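Local coordinates for FdtA domain-containing protein (Helicobacter canadensis MIT 98-5491, PDB 7N67) that probably acts as a 3,4-ketoisomerase on a dTDP-linked keto sugar, a step in making an unusual formylated sugar, at residues 41-44 and 48-51; 66-71 and 120-125; 86-91 and 97-102. One frame throughout, in Å; residues are numbered along the deposited sequence.

Contact 1 of 3, residues 41-44 and 48-51; sequences IALE and EIPF. With TYD (thymidine-5'-diphosphate), chain E.
Glu48 and Glu44 lie side by side with their side chains running the same way, but their carboxylates take different jobs. The Glu48 chain bends at its second torsion (chi2 84°) and turns OE1 back onto the end of strand 38-44, where it accepts the backbone N-H of Glu44 (Glu44 N to Glu48 OE1 3.0 Å) in a nearly straight bond that enters almost along the C-O axis. The Glu44 carboxylate is turned 45° from that of Glu48 and reaches across the interface, its OE2 hydrogen-bonded to Tyr136 N of the second subunit. Strand 38-44 is an edge strand of the cupin-type β-sandwich within its own chain, and residues 41-44 pair antiparallel with a strand of the second subunit, so the sheet continues through the dimer contact. On the inner side Leu43 crosses Ile49 at about a right angle: Leu43 CB meets Ile49 CG1 at 3.9 Å, while Leu43 CD2 rests on Glu48 CB at 3.7 Å. Ile81 and Leu131 of the same chain also pack on Leu43. The Ile49 N-H reaches back to Glu44 O in a weak bond of 3.3 Å, and Ile49 CG2 lies over one face of the Phe51 ring, offset toward its rim. Further back along the strand, Ala42 CB approaches the thymine O4 of the nucleotide at 3.4 Å, a ligand held mainly by the second subunit.

Contact 2 of 3, residues 66-71 and 120-125; sequences FPRGAH and RNFSYG. With TYD (thymidine-5'-diphosphate), chain C.
Arg68 and Phe122 make one of the two apolar contacts here, the arginine's aliphatic chain crossing the aromatic side chain at about a right angle. Arg68 CD comes to 4.0 Å from Phe122 CE1, approaching the ring obliquely, and the guanidinium and ring planes stand 79° apart. Nearby, Pro67 CB packs on Arg120 CB at 3.8 Å where the two backbones come nearest each other. No hydrogen bond joins the two segments directly; Phe122 also packs on Cys87 and Thr62, which sets it between strand 87-92 and a neighbouring loop.

Strand 68-73 lies next to strand 116-120 in the smaller sheet of the cupin fold, and a G1 β bulge, with Ala70 and His71 both facing Arg117, distorts the pairing where the strand passes the diphosphate of the nucleotide.

The polar interactions are made to that diphosphate. A bend at the third torsion of Arg68 (chi3 74°) swings the guanidinium so that O1B of the nucleotide lies at its edge, in plane, 2.7 Å from Arg68 NE. Arg68 NH1 adds a 3.3 Å bond to the bridging O3A and a weak one to O1B, and its NH2 is held by Arg37 O of the second subunit. The backbone Gly69 N binds O2B at 2.7 Å, and His71 NE2 meets O3B at 2.6 Å, close to the plane of the imidazole. All three terminal oxygens of the β-phosphate are therefore gripped from this strand. His73 NE2 bonds to His71 ND1 and would help fix the imidazole's rotation, while Arg55 and Arg143 of the same chain and Arg37 of the second subunit add further bonds to the nucleotide.

Contact 3 of 3, residues 86-91 and 97-102; sequences SCEIVL and DKSIIL
Asp97 opens the segment beside Val90, its carboxylate lying obliquely across that side chain with OD2 3.4 Å from Val90 CG1. Asp97 OD1 is hydrogen-bonded to Asn92, the last residue of strand 87-92. Lys98 follows, exchanging backbone bonds with Leu91 in both directions, while its long chain leads away from strand 87-92 toward Met23 and Tyr25.

Ser99 pairs with Val90 without backbone bonds, and its hydroxyl points across to Glu88. The Glu88 chain runs extended (chi1 -171°, chi2 -174°) and brings OE1 up to Ser99 OG, implausibly close, so the details of this bond are doubtful. The carboxylate has two sound partners besides: OE1 forms a salt bridge with Arg120, and OE2 is hydrogen-bonded to Asn121.

These strands form an antiparallel β-hairpin, their axes 4.6 Å apart at closest approach, with 98-102 the edge strand within this chain of the smaller cupin sheet. Ile100 and Ile89 exchange backbone hydrogen bonds in both directions, Ile100 N to Ile89 O at 2.8 Å. On the inner face Ile100 CD1 meets Leu91 CD1 at 3.4 Å, the side chains crossing, and Leu109 of the facing sheet packs on Ile100 and Ile89. Ile101 turns to the other face, the one Glu88 and Ser99 share, as the non-hydrogen-bonded partner of Glu88. Leu102 ends the segment with two backbone bonds to Cys87, including Cys87 N to Leu102 O at 3.0 Å, and its CD1 packs against Ile89 CG1 at 3.8 Å, with Ile107 beyond.

From the N terminus, contact 1 comes first: it closes a short three-residue loop at the end of strand 38-44, in the larger sheet, and is complete before the others begin. Contact 2 then opens at residues 66-71 and closes a long loop at 120-125; contact 3, the hairpin of 86-91 with 97-102, is nested inside it. Contacts 2 and 3 touch in the smaller sheet, where residues 120-125 rest on strand 87-92. Contact 1 lies on the opposite side of the chain's centre, about 24 Å from contact 2 between centres, yet both border the second subunit, each beside a different bound nucleotide.

Contact 1 of 3, residues 41-44 and 48-51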
loop_
_atom_site.group_PDB
_atom_site.type_symbol
_atom_site.label_atom_id
_atom_site.label_comp_id
_atom_site.label_asym_id
_atom_site.label_seq_id
_atom_site.Cartn_x
_atom_site.Cartn_y
_atom_site.Cartn_z
ATOM N N ILE B 41 -11.643 7.910 -9.714
ATOM C CA ILE B 41 -11.197 8.608 -10.947
ATOM C C ILE B 41 -11.628 7.747 -12.131
ATOM O O ILE B 41 -11.456 6.517 -12.066
ATOM C CB ILE B 41 -9.683 8.844 -10.886
ATOM C CG1 ILE B 41 -9.347 9.895 -9.827
ATOM C CG2 ILE B 41 -9.138 9.208 -12.257
ATOM C CD1 ILE B 41 -7.864 9.991 -9.521
ATOM N N ALA B 42 -12.235 8.373 -13.137
ATOM C CA ALA B 42 -12.680 7.700 -14.375
ATOM C C ALA B 42 -11.912 8.314 -15.550
ATOM O O ALA B 42 -11.858 9.552 -15.633
ATOM C CB ALA B 42 -14.180 7.807 -14.513
ATOM N N LEU B 43 -11.303 7.468 -16.383
ATOM C CA LEU B 43 -10.504 7.901 -17.557
ATOM C C LEU B 43 -11.039 7.199 -18.807
ATOM O O LEU B 43 -10.984 5.941 -18.867
ATOM C CB LEU B 43 -9.015 7.605 -17.311
ATOM C CG LEU B 43 -8.433 8.207 -16.029
ATOM C CD1 LEU B 43 -6.963 7.853 -15.886
ATOM C CD2 LEU B 43 -8.598 9.706 -15.983
ATOM N N GLU B 44 -11.525 8.002 -19.761
ATOM C CA GLU B 44 -12.174 7.545 -21.021
ATOM C C GLU B 44 -11.297 7.857 -22.244
ATOM O O GLU B 44 -10.629 8.894 -22.256
ATOM C CB GLU B 44 -13.528 8.238 -21.175
ATOM C CG GLU B 44 -14.401 8.143 -19.934
ATOM C CD GLU B 44 -15.885 8.185 -20.238
ATOM O OE1 GLU B 44 -16.397 9.266 -20.587
ATOM O OE2 GLU B 44 -16.496 7.127 -20.181
ATOM N N GLU B 48 -10.234 12.207 -21.175
ATOM C CA GLU B 48 -9.114 12.483 -20.234
ATOM C C GLU B 48 -7.835 11.860 -20.800
ATOM O O GLU B 48 -6.767 12.402 -20.504
ATOM C CB GLU B 48 -9.393 11.968 -18.827
ATOM C CG GLU B 48 -10.590 12.636 -18.180
ATOM C CD GLU B 48 -11.925 12.018 -18.544
ATOM O OE1 GLU B 48 -11.932 10.957 -19.225
ATOM O OE2 GLU B 48 -12.953 12.599 -18.154
ATOM N N ILE B 49 -7.964 10.772 -21.568
ATOM C CA ILE B 49 -6.857 10.079 -22.290
ATOM C C ILE B 49 -6.945 10.493 -23.747
ATOM O O ILE B 49 -7.932 10.172 -24.400
ATOM C CB ILE B 49 -6.989 8.547 -22.188
ATOM C CG1 ILE B 49 -7.184 8.074 -20.748
ATOM C CG2 ILE B 49 -5.807 7.862 -22.858
ATOM C CD1 ILE B 49 -6.133 8.579 -19.798
ATOM N N PRO B 50 -5.922 11.171 -24.310
ATOM C CA PRO B 50 -5.996 11.676 -25.682
ATOM C C PRO B 50 -5.532 10.641 -26.722
ATOM O O PRO B 50 -4.791 10.981 -27.617
ATOM C CB PRO B 50 -5.080 12.903 -25.587
ATOM C CG PRO B 50 -3.962 12.413 -24.685
ATOM C CD PRO B 50 -4.668 11.552 -23.646
ATOM N N PHE B 51 -5.981 9.400 -26.566
ATOM C CA PHE B 51 -5.849 8.307 -27.556
ATOM C C PHE B 51 -6.828 7.197 -27.163
ATOM O O PHE B 51 -7.540 7.351 -26.148
ATOM C CB PHE B 51 -4.405 7.817 -27.638
ATOM C CG PHE B 51 -3.792 7.421 -26.320
ATOM C CD1 PHE B 51 -4.133 6.227 -25.704
ATOM C CD2 PHE B 51 -2.835 8.226 -25.709
ATOM C CE1 PHE B 51 -3.540 5.854 -24.504
ATOM C CE2 PHE B 51 -2.250 7.853 -24.506
ATOM C CZ PHE B 51 -2.600 6.666 -23.908
HETATM P PA TYD E . -20.343 5.068 -7.809
HETATM O O1A TYD E . -21.183 4.408 -8.845
HETATM O O2A TYD E . -21.001 5.593 -6.578
HETATM O O3A TYD E . -19.123 4.109 -7.433
HETATM P PB TYD E . -18.988 2.571 -7.022
HETATM O O1B TYD E . -17.529 2.394 -6.605
HETATM O O2B TYD E . -19.959 2.416 -5.872
HETATM O O3B TYD E . -19.351 1.727 -8.209
HETATM O "O5'" TYD E . -19.512 6.265 -8.468
HETATM C "C5'" TYD E . -19.174 7.381 -7.621
HETATM C "C4'" TYD E . -19.336 8.635 -8.436
HETATM O "O4'" TYD E . -18.453 8.565 -9.580
HETATM C "C3'" TYD E . -20.751 8.859 -8.969
HETATM O "O3'" TYD E . -21.140 10.213 -8.788
HETATM C "C2'" TYD E . -20.625 8.534 -10.449
HETATM C "C1'" TYD E . -19.177 8.895 -10.752
HETATM N N1 TYD E . -18.594 8.139 -11.884
HETATM C C2 TYD E . -18.212 8.844 -13.009
HETATM O O2 TYD E . -18.325 10.061 -13.099
HETATM N N3 TYD E . -17.711 8.067 -14.026
HETATM C C4 TYD E . -17.543 6.694 -14.030
HETATM O O4 TYD E . -17.070 6.130 -15.027
HETATM C C5 TYD E . -17.948 6.021 -12.819
HETATM C C5M TYD E . -17.792 4.530 -12.740
HETATM C C6 TYD E . -18.454 6.763 -11.821
#

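Contact 2 of 3, residues 66-71 and 120-125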
loop_
_atom_site.group_PDB
_atom_site.type_symbol
_atom_site.label_atom_id
_atom_site.label_comp_id
_atom_site.label_asym_id
_atom_site.label_seq_id
_atom_site.Cartn_x
_atom_site.Cartn_y
_atom_site.Cartn_z
ATOM N N PHE B 66 16.173 -0.993 -7.839
ATOM C CA PHE B 66 15.963 -1.715 -9.127
ATOM C C PHE B 66 15.099 -0.880 -10.074
ATOM O O PHE B 66 13.891 -1.084 -10.197
ATOM C CB PHE B 66 15.403 -3.106 -8.830
ATOM C CG PHE B 66 16.419 -4.034 -8.209
ATOM C CD1 PHE B 66 17.214 -4.859 -9.000
ATOM C CD2 PHE B 66 16.609 -4.066 -6.834
ATOM C CE1 PHE B 66 18.160 -5.702 -8.428
ATOM C CE2 PHE B 66 17.549 -4.915 -6.265
ATOM C CZ PHE B 66 18.334 -5.719 -7.062
ATOM N N PRO B 67 15.682 0.121 -10.774
ATOM C CA PRO B 67 14.922 0.958 -11.702
ATOM C C PRO B 67 14.456 0.185 -12.940
ATOM O O PRO B 67 15.020 -0.854 -13.260
ATOM C CB PRO B 67 15.930 2.039 -12.130
ATOM C CG PRO B 67 17.264 1.371 -11.974
ATOM C CD PRO B 67 17.102 0.511 -10.732
ATOM N N ARG B 68 13.463 0.737 -13.626
ATOM C CA ARG B 68 12.819 0.104 -14.799
ATOM C C ARG B 68 12.755 1.116 -15.941
ATOM O O ARG B 68 13.260 2.255 -15.778
ATOM C CB ARG B 68 11.429 -0.395 -14.416
ATOM C CG ARG B 68 11.414 -1.522 -13.397
ATOM C CD ARG B 68 9.957 -1.892 -13.138
ATOM N NE ARG B 68 9.427 -2.631 -14.281
ATOM C CZ ARG B 68 9.239 -3.956 -14.315
ATOM N NH1 ARG B 68 8.788 -4.528 -15.422
ATOM N NH2 ARG B 68 9.505 -4.706 -13.256
ATOM N N GLY B 69 12.159 0.710 -17.055
ATOM C CA GLY B 69 12.125 1.518 -18.282
ATOM C C GLY B 69 13.435 1.395 -19.028
ATOM O O GLY B 69 13.969 0.270 -19.116
ATOM N N ALA B 70 13.981 2.521 -19.473
ATOM C CA ALA B 70 15.160 2.561 -20.348
ATOM C C ALA B 70 14.732 1.975 -21.697
ATOM O O ALA B 70 15.276 0.906 -22.096
ATOM C CB ALA B 70 16.294 1.790 -19.721
ATOM N N HIS B 71 13.765 2.641 -22.341
ATOM C CA HIS B 71 13.339 2.378 -23.738
ATOM C C HIS B 71 12.625 3.601 -24.330
ATOM O O HIS B 71 12.350 4.543 -23.613
ATOM C CB HIS B 71 12.514 1.081 -23.830
ATOM C CG HIS B 71 11.494 0.902 -22.765
ATOM N ND1 HIS B 71 10.262 1.510 -22.824
ATOM C CD2 HIS B 71 11.487 0.146 -21.653
ATOM C CE1 HIS B 71 9.541 1.151 -21.775
ATOM N NE2 HIS B 71 10.275 0.326 -21.035
ATOM N N ARG B 120 12.669 5.386 -11.771
ATOM C CA ARG B 120 13.622 5.021 -10.693
ATOM C C ARG B 120 13.126 5.559 -9.345
ATOM O O ARG B 120 12.083 6.255 -9.312
ATOM C CB ARG B 120 15.004 5.547 -11.072
ATOM C CG ARG B 120 15.002 6.986 -11.558
ATOM C CD ARG B 120 16.411 7.525 -11.714
ATOM N NE ARG B 120 16.476 8.940 -11.364
ATOM C CZ ARG B 120 17.237 9.844 -11.987
ATOM N NH1 ARG B 120 17.992 9.489 -13.022
ATOM N NH2 ARG B 120 17.216 11.101 -11.570
ATOM N N ASN B 121 13.807 5.177 -8.263
ATOM C CA ASN B 121 13.469 5.599 -6.876
ATOM C C ASN B 121 12.018 5.207 -6.571
ATOM O O ASN B 121 11.304 5.984 -5.930
ATOM C CB ASN B 121 13.764 7.091 -6.688
ATOM C CG ASN B 121 15.217 7.396 -6.990
ATOM O OD1 ASN B 121 16.094 6.633 -6.593
ATOM N ND2 ASN B 121 15.485 8.488 -7.696
ATOM N N PHE B 122 11.600 4.045 -7.064
ATOM C CA PHE B 122 10.318 3.411 -6.704
ATOM C C PHE B 122 10.320 3.268 -5.192
ATOM O O PHE B 122 11.293 2.728 -4.681
ATOM C CB PHE B 122 10.168 2.025 -7.327
ATOM C CG PHE B 122 9.622 2.006 -8.728
ATOM C CD1 PHE B 122 10.420 1.614 -9.796
ATOM C CD2 PHE B 122 8.299 2.354 -8.974
ATOM C CE1 PHE B 122 9.905 1.582 -11.080
ATOM C CE2 PHE B 122 7.792 2.330 -10.259
ATOM C CZ PHE B 122 8.593 1.946 -11.308
ATOM N N SER B 123 9.265 3.695 -4.507
ATOM C CA SER B 123 9.054 3.287 -3.101
ATOM C C SER B 123 8.796 1.779 -3.094
ATOM O O SER B 123 8.312 1.240 -4.092
ATOM C CB SER B 123 7.961 4.066 -2.426
ATOM O OG SER B 123 6.773 4.039 -3.179
ATOM N N TYR B 124 9.120 1.120 -1.997
ATOM C CA TYR B 124 9.085 -0.352 -1.907
ATOM C C TYR B 124 7.631 -0.819 -2.057
ATOM O O TYR B 124 6.733 -0.365 -1.298
ATOM C CB TYR B 124 9.762 -0.810 -0.621
ATOM C CG TYR B 124 9.976 -2.292 -0.571
ATOM C CD1 TYR B 124 11.187 -2.848 -0.969
ATOM C CD2 TYR B 124 8.945 -3.133 -0.193
ATOM C CE1 TYR B 124 11.385 -4.219 -0.955
ATOM C CE2 TYR B 124 9.122 -4.505 -0.177
ATOM C CZ TYR B 124 10.348 -5.038 -0.545
ATOM O OH TYR B 124 10.523 -6.383 -0.522
ATOM N N GLY B 125 7.405 -1.665 -3.070
ATOM C CA GLY B 125 6.085 -2.217 -3.412
ATOM C C GLY B 125 5.203 -1.221 -4.152
ATOM O O GLY B 125 4.019 -1.537 -4.299
HETATM P PA TYD C . 9.983 -4.224 -19.570
HETATM O O1A TYD C . 9.941 -3.492 -20.865
HETATM O O2A TYD C . 11.280 -4.801 -19.113
HETATM O O3A TYD C . 9.337 -3.311 -18.429
HETATM P PB TYD C . 9.539 -1.801 -17.950
HETATM O O1B TYD C . 8.725 -1.677 -16.663
HETATM O O2B TYD C . 11.031 -1.688 -17.723
HETATM O O3B TYD C . 9.043 -0.887 -19.033
HETATM O "O5'" TYD C . 8.900 -5.401 -19.578
HETATM C "C5'" TYD C . 9.184 -6.567 -18.781
HETATM C "C4'" TYD C . 8.740 -7.772 -19.565
HETATM O "O4'" TYD C . 7.324 -7.659 -19.833
HETATM C "C3'" TYD C . 9.444 -7.938 -20.912
HETATM O "O3'" TYD C . 9.828 -9.292 -21.106
HETATM C "C2'" TYD C . 8.378 -7.536 -21.918
HETATM C "C1'" TYD C . 7.085 -7.909 -21.206
HETATM N N1 TYD C . 5.914 -7.106 -21.628
HETATM C C2 TYD C . 4.870 -7.757 -22.254
HETATM O O2 TYD C . 4.870 -8.964 -22.461
HETATM N N3 TYD C . 3.837 -6.936 -22.642
HETATM C C4 TYD C . 3.736 -5.569 -22.460
HETATM O O4 TYD C . 2.734 -4.962 -22.862
HETATM C C5 TYD C . 4.855 -4.954 -21.785
HETATM C C5M TYD C . 4.820 -3.473 -21.543
HETATM C C6 TYD C . 5.879 -5.738 -21.414
#

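Contact 3 of 3, residues 86-91 and 97-102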
loop_
_atom_site.group_PDB
_atom_site.type_symbol
_atom_site.label_atom_id
_atom_site.label_comp_id
_atom_site.label_asym_id
_atom_site.label_seq_id
_atom_site.Cartn_x
_atom_site.Cartn_y
_atom_site.Cartn_z
ATOM N N SER B 86 5.441 6.053 -4.792
ATOM C CA SER B 86 6.083 7.104 -5.606
ATOM C C SER B 86 7.087 6.455 -6.532
ATOM O O SER B 86 7.669 5.388 -6.179
ATOM C CB SER B 86 6.781 8.135 -4.739
ATOM O OG SER B 86 7.897 7.568 -4.049
ATOM N N CYS B 87 7.360 7.134 -7.632
ATOM C CA CYS B 87 8.629 6.924 -8.345
ATOM C C CYS B 87 9.022 8.198 -9.086
ATOM O O CYS B 87 8.232 9.156 -9.104
ATOM C CB CYS B 87 8.542 5.692 -9.231
ATOM S SG CYS B 87 8.085 6.059 -10.933
ATOM N N GLU B 88 10.254 8.217 -9.584
ATOM C CA GLU B 88 10.801 9.334 -10.378
ATOM C C GLU B 88 10.823 8.912 -11.848
ATOM O O GLU B 88 11.656 8.058 -12.203
ATOM C CB GLU B 88 12.186 9.713 -9.859
ATOM C CG GLU B 88 12.690 10.988 -10.492
ATOM C CD GLU B 88 14.116 11.333 -10.125
ATOM O OE1 GLU B 88 14.741 12.121 -10.869
ATOM O OE2 GLU B 88 14.597 10.798 -9.105
ATOM N N ILE B 89 9.950 9.504 -12.662
ATOM C CA ILE B 89 9.985 9.339 -14.147
ATOM C C ILE B 89 11.071 10.259 -14.694
ATOM O O ILE B 89 11.011 11.450 -14.389
ATOM C CB ILE B 89 8.634 9.631 -14.826
ATOM C CG1 ILE B 89 7.449 8.977 -14.107
ATOM C CG2 ILE B 89 8.704 9.215 -16.287
ATOM C CD1 ILE B 89 7.604 7.502 -13.890
ATOM N N VAL B 90 12.009 9.706 -15.467
ATOM C CA VAL B 90 13.094 10.473 -16.148
ATOM C C VAL B 90 12.888 10.353 -17.659
ATOM O O VAL B 90 12.932 9.227 -18.193
ATOM C CB VAL B 90 14.509 10.010 -15.744
ATOM C CG1 VAL B 90 15.567 10.970 -16.267
ATOM C CG2 VAL B 90 14.652 9.838 -14.240
ATOM N N LEU B 91 12.720 11.508 -18.296
ATOM C CA LEU B 91 12.293 11.702 -19.700
ATOM C C LEU B 91 13.435 12.358 -20.475
ATOM O O LEU B 91 14.035 13.340 -19.984
ATOM C CB LEU B 91 11.064 12.612 -19.720
ATOM C CG LEU B 91 9.789 12.030 -19.116
ATOM C CD1 LEU B 91 8.618 12.965 -19.393
ATOM C CD2 LEU B 91 9.516 10.623 -19.651
ATOM N N ASP B 97 17.810 15.334 -19.528
ATOM C CA ASP B 97 16.839 14.636 -18.654
ATOM C C ASP B 97 15.889 15.653 -17.995
ATOM O O ASP B 97 16.388 16.689 -17.489
ATOM C CB ASP B 97 17.575 13.826 -17.585
ATOM C CG ASP B 97 18.138 12.486 -18.053
ATOM O OD1 ASP B 97 17.940 12.099 -19.250
ATOM O OD2 ASP B 97 18.764 11.818 -17.196
ATOM N N LYS B 98 14.572 15.375 -18.036
ATOM C CA LYS B 98 13.508 16.016 -17.209
ATOM C C LYS B 98 12.992 14.980 -16.207
ATOM O O LYS B 98 12.508 13.913 -16.652
ATOM C CB LYS B 98 12.355 16.516 -18.082
ATOM C CG LYS B 98 11.802 17.883 -17.710
ATOM C CD LYS B 98 10.610 17.852 -16.779
ATOM C CE LYS B 98 10.136 19.233 -16.366
ATOM N NZ LYS B 98 11.008 19.838 -15.332
ATOM N N SER B 99 13.131 15.249 -14.906
ATOM C CA SER B 99 12.553 14.412 -13.824
ATOM C C SER B 99 11.118 14.858 -13.553
ATOM O O SER B 99 10.893 16.068 -13.450
ATOM C CB SER B 99 13.392 14.468 -12.598
ATOM O OG SER B 99 14.457 13.540 -12.729
ATOM N N ILE B 100 10.169 13.924 -13.512
ATOM C CA ILE B 100 8.784 14.186 -13.016
ATOM C C ILE B 100 8.499 13.188 -11.908
ATOM O O ILE B 100 8.534 11.971 -12.174
ATOM C CB ILE B 100 7.732 14.113 -14.130
ATOM C CG1 ILE B 100 7.979 15.197 -15.179
ATOM C CG2 ILE B 100 6.330 14.219 -13.550
ATOM C CD1 ILE B 100 7.946 14.669 -16.587
ATOM N N ILE B 101 8.254 13.688 -10.706
ATOM C CA ILE B 101 7.881 12.826 -9.553
ATOM C C ILE B 101 6.379 12.600 -9.624
ATOM O O ILE B 101 5.657 13.596 -9.670
ATOM C CB ILE B 101 8.315 13.436 -8.210
ATOM C CG1 ILE B 101 9.830 13.320 -8.038
ATOM C CG2 ILE B 101 7.552 12.774 -7.073
ATOM C CD1 ILE B 101 10.522 14.630 -7.761
ATOM N N LEU B 102 5.972 11.330 -9.671
ATOM C CA LEU B 102 4.583 10.887 -9.445
ATOM C C LEU B 102 4.520 10.241 -8.060
ATOM O O LEU B 102 5.251 9.253 -7.834
ATOM C CB LEU B 102 4.189 9.907 -10.545
ATOM C CG LEU B 102 4.240 10.443 -11.972
ATOM C CD1 LEU B 102 3.860 9.338 -12.957
ATOM C CD2 LEU B 102 3.352 11.667 -12.157
#